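Local coordinates for protein ionotropic glutamate receptor bacterial homologue (Nostoc punctiforme, PDB 2PYY) that binds L-glutamate in the cleft of its ligand-binding core, which belongs to a bacterial homologue of ionotropic glutamate receptors and probably controls an ion channel, at residues B[122-125]-B[126-130]; B[116-119]-B[120-123]; B[103-106]-B[107-111]. One frame throughout, in Å; residues are numbered along the deposited sequence.

Contact 1 of 3, residues B[122-125]-B[126-130]; sequences TAAT and YLREH. With GLU (glutamic acid), chain E.
Arg128 folds back over the preceding turn of its helix and crosses Thr125 at a slant. Its chain is bent at the third torsion (chi3 -59°). This lays one face of the guanidinium over CA of Thr125, toward the rim of the group. On the way, CG of Arg128 packs 3.0 Å from O of Ala124, and NH1 of Arg128 comes to 3.3 Å from CB of Ala124. A water sits at the edge of the guanidinium, in its plane. The water O is hydrogen-bonded to OG1 of Thr125 at 2.8 Å and accepts a weak bond from NH1 of Arg128. The stronger partner of NH1 is Glu136, in a salt bridge.

Glu129 takes a different course. It runs alongside Thr125, both side chains pointing the same way, and OE1 of Glu129 lies 3.4 Å from CG2 of Thr125. The methyl reaches that side because it stands anti to the backbone N of Thr125.

These residues belong to helix 122-129, the helix of a beta-alpha-beta unit between strands 114-118 and 133-137. Four i+4 to i backbone bonds join 122-125 to 126-129, among them Glu129 N to Thr125 O at 2.9 Å. His130 N to Tyr126 O follows. At the helix start Thr122 N donates to OXT of the bound glutamate at 3.0 Å. The helix N-terminus would probably favour this negative carboxylate. OG1 of Thr122 is bonded to Glu184.

Leu127 places CG 3.1 Å from O of Ala123 and continues toward Val115 and Thr117 of strand 114-118. Tyr126 swings to another flank, where its side chain meets Leu90 and Ile107.

Contact 2 of 3, residues B[116-119]-B[120-123]; sequences ATTA and GSTA. With GLU (glutamic acid), chain E.
Ser121 turns its side chain back onto Thr118, and this is the tight part of the contact. OG of Ser121 donates to O of Thr118 at 2.7 Å, with the donor tilted 21° from the carbonyl plane. CB of Ser121 also presses against the Thr118 hydroxyl, 3.0 Å from OG1. The backbone bond from Ser121 N to O of Thr118 is weak, at 3.4 Å.

The Thr118 hydroxyl sits between its own backbone N and carbonyl carbon (chi1 60°). From there OG1 of Thr118 donates to OE1 of the bound glutamate at 2.8 Å. CA of Ser121 lies 3.5 Å from OXT of the glutamate, at the ligand's other end.

The chain passes here from strand 114-118 to helix 122-129, the first link of a beta-alpha-beta unit. A type II beta turn from Thr118 to Ser121 makes the change of direction. Ser121 is the N-cap, and its OG also bonds to Ala124 N. Gly120 has a positive phi of 76°, and a CB there would clash with Ala119 O.

Packing continues under the turn, where OG1 of Thr117 lies 3.3 Å from CB of Ala123. That hydroxyl bonds to Val156 O, and the Thr117 side chain is buried.

The outer side is looser. Ala119 and Gly120 are partly exposed at the bend. The CB bond of Ala119 points away from the following residues, though CB still touches Gly120 N. The side chain also packs on Glu136 and on Arg128 of the second subunit.

Contact 3 of 3, residues B[103-106]-B[107-111]; sequences DIRS and IDDLP
The loop between strands 86-94 and 114-118 belongs to the lobe built on the mixed sheet of this periplasmic-binding-protein-like fold. A beta turn from Ser106 to Asp109 sits within it, with Ile107 and Asp108 as its 3-10 residues. Asp109 turns its side chain back toward the segment 103-106 and gathers the loop around one carboxylate oxygen.

OD2 of Asp109 accepts from Arg105 N at 2.8 Å. The donor comes from above the carboxylate plane, 39° out of it. Ser106 N gives OD2 of Asp109 a second, weak bond at 2.9 Å, bent to 129° at the hydrogen. A third donor is the Ser106 hydroxyl, also weak, with OG of Ser106 3.5 Å from OD2 of Asp109. CG of Asp109 stands anti to its carbonyl carbon (chi1 -54°), which carries the carboxylate back to the two amides. These N-H groups would probably favour its negative charge. The charged end of Arg105 leads away from it, toward Glu175, with which NH2 makes a long, weak ion pair.

The backbone answers in the other direction. Asp109 N donates to O of Ser106 at 2.8 Å, from above the carbonyl plane. Leu110 N bonds to Ile107 O in the next step of the turn. With an alanine in place of Asp109, the amides of Arg105 and Ser106 would probably lose their shared acceptor, and the segment 103-106 would probably be less firmly tied to the turn.

Asp103 stands at the exposed edge, and its carboxylate pairs with Lys113. Ile104 and Leu110 make the apolar side. The Ile104 side chain runs antiparallel to that of Asp109 and lies roughly perpendicular to that of Leu110, with CG2 of Ile104 4.2 Å from CD2 of Leu110.

Overall arrangement
Along the chain contact 3 comes first, then contact 2, then contact 1. Contacts 2 and 1 overlap, sharing Thr122 and Ala123. Their centres are about 8 Å apart, and both use helix 122-129 and touch the bound glutamate. Together they carry the chain from strand 114-118 through the helix of one beta-alpha-beta unit. Contact 3 lies in the loop before that strand. Its centre is about 14 Å from that of contact 1, and it meets the helix where Ile107 packs on Tyr126 and Leu110 on Leu127. Contacts 2 and 3 do not touch, their nearest atoms being about 8 Å apart. The strand end and helix start supply Thr118, Ser121 and Thr122 to the glutamate pocket; contact 3 supplies none.

Contact 1 of 3, residues B[122-125]-B[126-130]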
loop_
_atom_site.group_PDB
_atom_site.type_symbol
_atom_site.label_atom_id
_atom_site.label_comp_id
_atom_site.label_asym_id
_atom_site.label_seq_id
_atom_site.Cartn_x
_atom_site.Cartn_y
_atom_site.Cartn_z
ATOM N N THR B 122 5.631 2.555 -3.377
ATOM C CA THR B 122 5.204 1.518 -2.450
ATOM C C THR B 122 6.388 0.577 -2.214
ATOM O O THR B 122 6.471 -0.074 -1.173
ATOM C CB THR B 122 3.992 0.716 -2.990
ATOM O OG1 THR B 122 4.319 0.138 -4.259
ATOM C CG2 THR B 122 2.775 1.629 -3.142
ATOM N N ALA B 123 7.316 0.526 -3.166
ATOM C CA ALA B 123 8.488 -0.338 -3.018
ATOM C C ALA B 123 9.443 0.214 -1.953
ATOM O O ALA B 123 10.019 -0.545 -1.170
ATOM C CB ALA B 123 9.216 -0.485 -4.369
ATOM N N ALA B 124 9.617 1.534 -1.926
ATOM C CA ALA B 124 10.498 2.152 -0.934
ATOM C C ALA B 124 9.916 1.918 0.467
ATOM O O ALA B 124 10.649 1.676 1.427
ATOM C CB ALA B 124 10.629 3.651 -1.201
ATOM N N THR B 125 8.592 2.017 0.566
ATOM C CA THR B 125 7.881 1.805 1.824
ATOM C C THR B 125 8.084 0.356 2.290
ATOM O O THR B 125 8.494 0.101 3.427
ATOM C CB THR B 125 6.362 2.094 1.663
ATOM O OG1 THR B 125 6.179 3.488 1.406
ATOM C CG2 THR B 125 5.585 1.731 2.930
ATOM N N TYR B 126 7.805 -0.585 1.399
ATOM C CA TYR B 126 7.977 -1.993 1.708
ATOM C C TYR B 126 9.406 -2.281 2.197
ATOM O O TYR B 126 9.608 -2.917 3.239
ATOM C CB TYR B 126 7.646 -2.835 0.473
ATOM C CG TYR B 126 7.933 -4.311 0.625
ATOM C CD1 TYR B 126 9.097 -4.876 0.095
ATOM C CD2 TYR B 126 7.024 -5.152 1.264
ATOM C CE1 TYR B 126 9.341 -6.245 0.190
ATOM C CE2 TYR B 126 7.259 -6.517 1.364
ATOM C CZ TYR B 126 8.412 -7.055 0.826
ATOM O OH TYR B 126 8.631 -8.407 0.906
ATOM N N LEU B 127 10.398 -1.798 1.458
ATOM C CA LEU B 127 11.781 -2.017 1.845
ATOM C C LEU B 127 12.101 -1.450 3.227
ATOM O O LEU B 127 12.638 -2.159 4.079
ATOM C CB LEU B 127 12.726 -1.414 0.807
ATOM C CG LEU B 127 12.650 -2.050 -0.578
ATOM C CD1 LEU B 127 13.368 -1.164 -1.577
ATOM C CD2 LEU B 127 13.258 -3.452 -0.564
ATOM N N ARG B 128 11.771 -0.178 3.450
ATOM C CA ARG B 128 12.042 0.466 4.737
ATOM C C ARG B 128 11.403 -0.295 5.893
ATOM O O ARG B 128 12.055 -0.597 6.894
ATOM C CB ARG B 128 11.532 1.915 4.748
ATOM C CG ARG B 128 12.173 2.810 3.704
ATOM C CD ARG B 128 11.988 4.282 4.036
ATOM N NE ARG B 128 10.587 4.665 4.146
ATOM C CZ ARG B 128 9.776 4.880 3.115
ATOM N NH1 ARG B 128 10.225 4.759 1.876
ATOM N NH2 ARG B 128 8.507 5.201 3.328
ATOM N N GLU B 129 10.118 -0.598 5.751
ATOM C CA GLU B 129 9.387 -1.320 6.778
ATOM C C GLU B 129 9.972 -2.700 7.069
ATOM O O GLU B 129 9.836 -3.210 8.180
ATOM C CB GLU B 129 7.915 -1.434 6.384
ATOM C CG GLU B 129 7.169 -0.108 6.459
ATOM C CD GLU B 129 5.751 -0.207 5.921
ATOM O OE1 GLU B 129 4.968 0.749 6.120
ATOM O OE2 GLU B 129 5.433 -1.247 5.292
ATOM N N HIS B 130 10.632 -3.296 6.081
ATOM C CA HIS B 130 11.258 -4.598 6.270
ATOM C C HIS B 130 12.731 -4.416 6.606
ATOM O O HIS B 130 13.548 -5.310 6.400
ATOM C CB HIS B 130 11.111 -5.455 5.017
ATOM C CG HIS B 130 9.710 -5.918 4.778
ATOM N ND1 HIS B 130 9.387 -7.241 4.568
ATOM C CD2 HIS B 130 8.540 -5.236 4.757
ATOM C CE1 HIS B 130 8.077 -7.355 4.434
ATOM N NE2 HIS B 130 7.540 -6.154 4.545
HETATM N N GLU E . 2.945 1.573 -8.144
HETATM C CA GLU E . 3.932 2.475 -7.482
HETATM C C GLU E . 3.226 3.338 -6.440
HETATM O O GLU E . 2.009 3.565 -6.601
HETATM C CB GLU E . 4.598 3.381 -8.520
HETATM C CG GLU E . 5.713 4.257 -7.957
HETATM C CD GLU E . 6.252 5.256 -8.973
HETATM O OE1 GLU E . 7.301 5.874 -8.700
HETATM O OE2 GLU E . 5.621 5.424 -10.039
HETATM O OXT GLU E . 3.892 3.782 -5.482
HETATM O O HOH W 1 7.449 5.458 -0.112
#

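Contact 2 of 3, residues B[116-119]-B[120-123]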
loop_
_atom_site.group_PDB
_atom_site.type_symbol
_atom_site.label_atom_id
_atom_site.label_comp_id
_atom_site.label_asym_id
_atom_site.label_seq_id
_atom_site.Cartn_x
_atom_site.Cartn_y
_atom_site.Cartn_z
ATOM N N ALA B 116 17.678 -0.448 -4.769
ATOM C CA ALA B 116 17.273 0.817 -5.372
ATOM C C ALA B 116 15.837 0.784 -5.874
ATOM O O ALA B 116 15.343 -0.250 -6.328
ATOM C CB ALA B 116 18.202 1.165 -6.515
ATOM N N THR B 117 15.168 1.928 -5.776
ATOM C CA THR B 117 13.797 2.070 -6.236
ATOM C C THR B 117 13.474 3.565 -6.259
ATOM O O THR B 117 14.303 4.396 -5.867
ATOM C CB THR B 117 12.804 1.305 -5.311
ATOM O OG1 THR B 117 11.533 1.196 -5.964
ATOM C CG2 THR B 117 12.626 2.029 -3.983
ATOM N N THR B 118 12.280 3.911 -6.723
ATOM C CA THR B 118 11.892 5.315 -6.788
ATOM C C THR B 118 11.484 5.862 -5.425
ATOM O O THR B 118 10.901 5.157 -4.605
ATOM C CB THR B 118 10.727 5.553 -7.789
ATOM O OG1 THR B 118 9.587 4.790 -7.397
ATOM C CG2 THR B 118 11.139 5.147 -9.197
ATOM N N ALA B 119 11.810 7.129 -5.186
ATOM C CA ALA B 119 11.464 7.784 -3.938
ATOM C C ALA B 119 9.940 7.935 -3.910
ATOM O O ALA B 119 9.330 8.256 -4.933
ATOM C CB ALA B 119 12.143 9.171 -3.861
ATOM N N GLY B 120 9.340 7.697 -2.745
ATOM C CA GLY B 120 7.899 7.826 -2.586
ATOM C C GLY B 120 7.066 6.699 -3.176
ATOM O O GLY B 120 5.856 6.848 -3.347
ATOM N N SER B 121 7.711 5.573 -3.473
ATOM C CA SER B 121 7.040 4.415 -4.057
ATOM C C SER B 121 6.607 3.384 -3.016
ATOM O O SER B 121 7.146 3.334 -1.899
ATOM C CB SER B 121 7.970 3.724 -5.059
ATOM O OG SER B 121 9.097 3.202 -4.376
ATOM N N THR B 122 5.631 2.555 -3.377
ATOM C CA THR B 122 5.204 1.518 -2.450
ATOM C C THR B 122 6.388 0.577 -2.214
ATOM O O THR B 122 6.471 -0.074 -1.173
ATOM C CB THR B 122 3.992 0.716 -2.990
ATOM O OG1 THR B 122 4.319 0.138 -4.259
ATOM C CG2 THR B 122 2.775 1.629 -3.142
ATOM N N ALA B 123 7.316 0.526 -3.166
ATOM C CA ALA B 123 8.488 -0.338 -3.018
ATOM C C ALA B 123 9.443 0.214 -1.953
ATOM O O ALA B 123 10.019 -0.545 -1.170
ATOM C CB ALA B 123 9.216 -0.485 -4.369
HETATM N N GLU E . 2.945 1.573 -8.144
HETATM C CA GLU E . 3.932 2.475 -7.482
HETATM C C GLU E . 3.226 3.338 -6.440
HETATM O O GLU E . 2.009 3.565 -6.601
HETATM C CB GLU E . 4.598 3.381 -8.520
HETATM C CG GLU E . 5.713 4.257 -7.957
HETATM C CD GLU E . 6.252 5.256 -8.973
HETATM O OE1 GLU E . 7.301 5.874 -8.700
HETATM O OE2 GLU E . 5.621 5.424 -10.039
HETATM O OXT GLU E . 3.892 3.782 -5.482
#

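Contact 3 of 3, residues B[103-106]-B[107-111]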
loop_
_atom_site.group_PDB
_atom_site.type_symbol
_atom_site.label_atom_id
_atom_site.label_comp_id
_atom_site.label_asym_id
_atom_site.label_seq_id
_atom_site.Cartn_x
_atom_site.Cartn_y
_atom_site.Cartn_z
ATOM N N ASP B 103 23.797 -13.747 -5.335
ATOM C CA ASP B 103 23.441 -14.214 -4.000
ATOM C C ASP B 103 22.083 -13.671 -3.556
ATOM O O ASP B 103 21.728 -13.724 -2.375
ATOM C CB ASP B 103 24.517 -13.807 -2.987
ATOM C CG ASP B 103 24.572 -12.309 -2.762
ATOM O OD1 ASP B 103 24.793 -11.564 -3.739
ATOM O OD2 ASP B 103 24.396 -11.879 -1.603
ATOM N N ILE B 104 21.328 -13.146 -4.514
ATOM C CA ILE B 104 20.005 -12.607 -4.236
ATOM C C ILE B 104 18.994 -13.332 -5.114
ATOM O O ILE B 104 19.035 -13.214 -6.335
ATOM C CB ILE B 104 19.948 -11.097 -4.531
ATOM C CG1 ILE B 104 21.013 -10.382 -3.695
ATOM C CG2 ILE B 104 18.554 -10.562 -4.223
ATOM C CD1 ILE B 104 21.069 -8.889 -3.904
ATOM N N ARG B 105 18.094 -14.082 -4.486
ATOM C CA ARG B 105 17.092 -14.845 -5.219
ATOM C C ARG B 105 15.689 -14.628 -4.687
ATOM O O ARG B 105 14.716 -15.028 -5.321
ATOM C CB ARG B 105 17.412 -16.338 -5.147
ATOM C CG ARG B 105 18.811 -16.714 -5.622
ATOM C CD ARG B 105 18.738 -17.488 -6.920
ATOM N NE ARG B 105 18.618 -16.611 -8.080
ATOM C CZ ARG B 105 18.028 -16.959 -9.219
ATOM N NH1 ARG B 105 17.491 -18.162 -9.351
ATOM N NH2 ARG B 105 17.997 -16.115 -10.238
ATOM N N SER B 106 15.581 -14.018 -3.512
ATOM C CA SER B 106 14.274 -13.767 -2.920
ATOM C C SER B 106 14.352 -12.731 -1.806
ATOM O O SER B 106 15.423 -12.208 -1.511
ATOM C CB SER B 106 13.685 -15.070 -2.367
ATOM O OG SER B 106 14.426 -15.540 -1.253
ATOM N N ILE B 107 13.208 -12.449 -1.193
ATOM C CA ILE B 107 13.126 -11.477 -0.106
ATOM C C ILE B 107 14.152 -11.789 0.968
ATOM O O ILE B 107 14.807 -10.891 1.504
ATOM C CB ILE B 107 11.756 -11.511 0.556
ATOM C CG1 ILE B 107 10.717 -12.037 -0.442
ATOM C CG2 ILE B 107 11.396 -10.124 1.052
ATOM C CD1 ILE B 107 9.363 -12.340 0.187
ATOM N N ASP B 108 14.278 -13.074 1.276
ATOM C CA ASP B 108 15.211 -13.555 2.285
ATOM C C ASP B 108 16.635 -13.115 2.017
ATOM O O ASP B 108 17.458 -13.108 2.925
ATOM C CB ASP B 108 15.167 -15.083 2.351
ATOM C CG ASP B 108 13.843 -15.605 2.854
ATOM O OD1 ASP B 108 13.670 -16.843 2.888
ATOM O OD2 ASP B 108 12.972 -14.783 3.219
ATOM N N ASP B 109 16.928 -12.743 0.776
ATOM C CA ASP B 109 18.279 -12.324 0.431
ATOM C C ASP B 109 18.464 -10.813 0.366
ATOM O O ASP B 109 19.484 -10.344 -0.122
ATOM C CB ASP B 109 18.685 -12.918 -0.914
ATOM C CG ASP B 109 18.535 -14.417 -0.956
ATOM O OD1 ASP B 109 19.133 -15.094 -0.095
ATOM O OD2 ASP B 109 17.812 -14.906 -1.848
ATOM N N LEU B 110 17.492 -10.055 0.856
ATOM C CA LEU B 110 17.587 -8.605 0.808
ATOM C C LEU B 110 18.221 -7.990 2.050
ATOM O O LEU B 110 19.106 -7.139 1.938
ATOM C CB LEU B 110 16.204 -7.996 0.579
ATOM C CG LEU B 110 15.533 -8.295 -0.771
ATOM C CD1 LEU B 110 14.187 -7.576 -0.837
ATOM C CD2 LEU B 110 16.430 -7.838 -1.914
ATOM N N PRO B 111 17.784 -8.411 3.255
ATOM C CA PRO B 111 18.356 -7.854 4.486
ATOM C C PRO B 111 19.874 -7.886 4.458
ATOM O O PRO B 111 20.473 -8.931 4.217
ATOM C CB PRO B 111 17.771 -8.755 5.570
ATOM C CG PRO B 111 16.433 -9.095 5.012
ATOM C CD PRO B 111 16.746 -9.408 3.572
#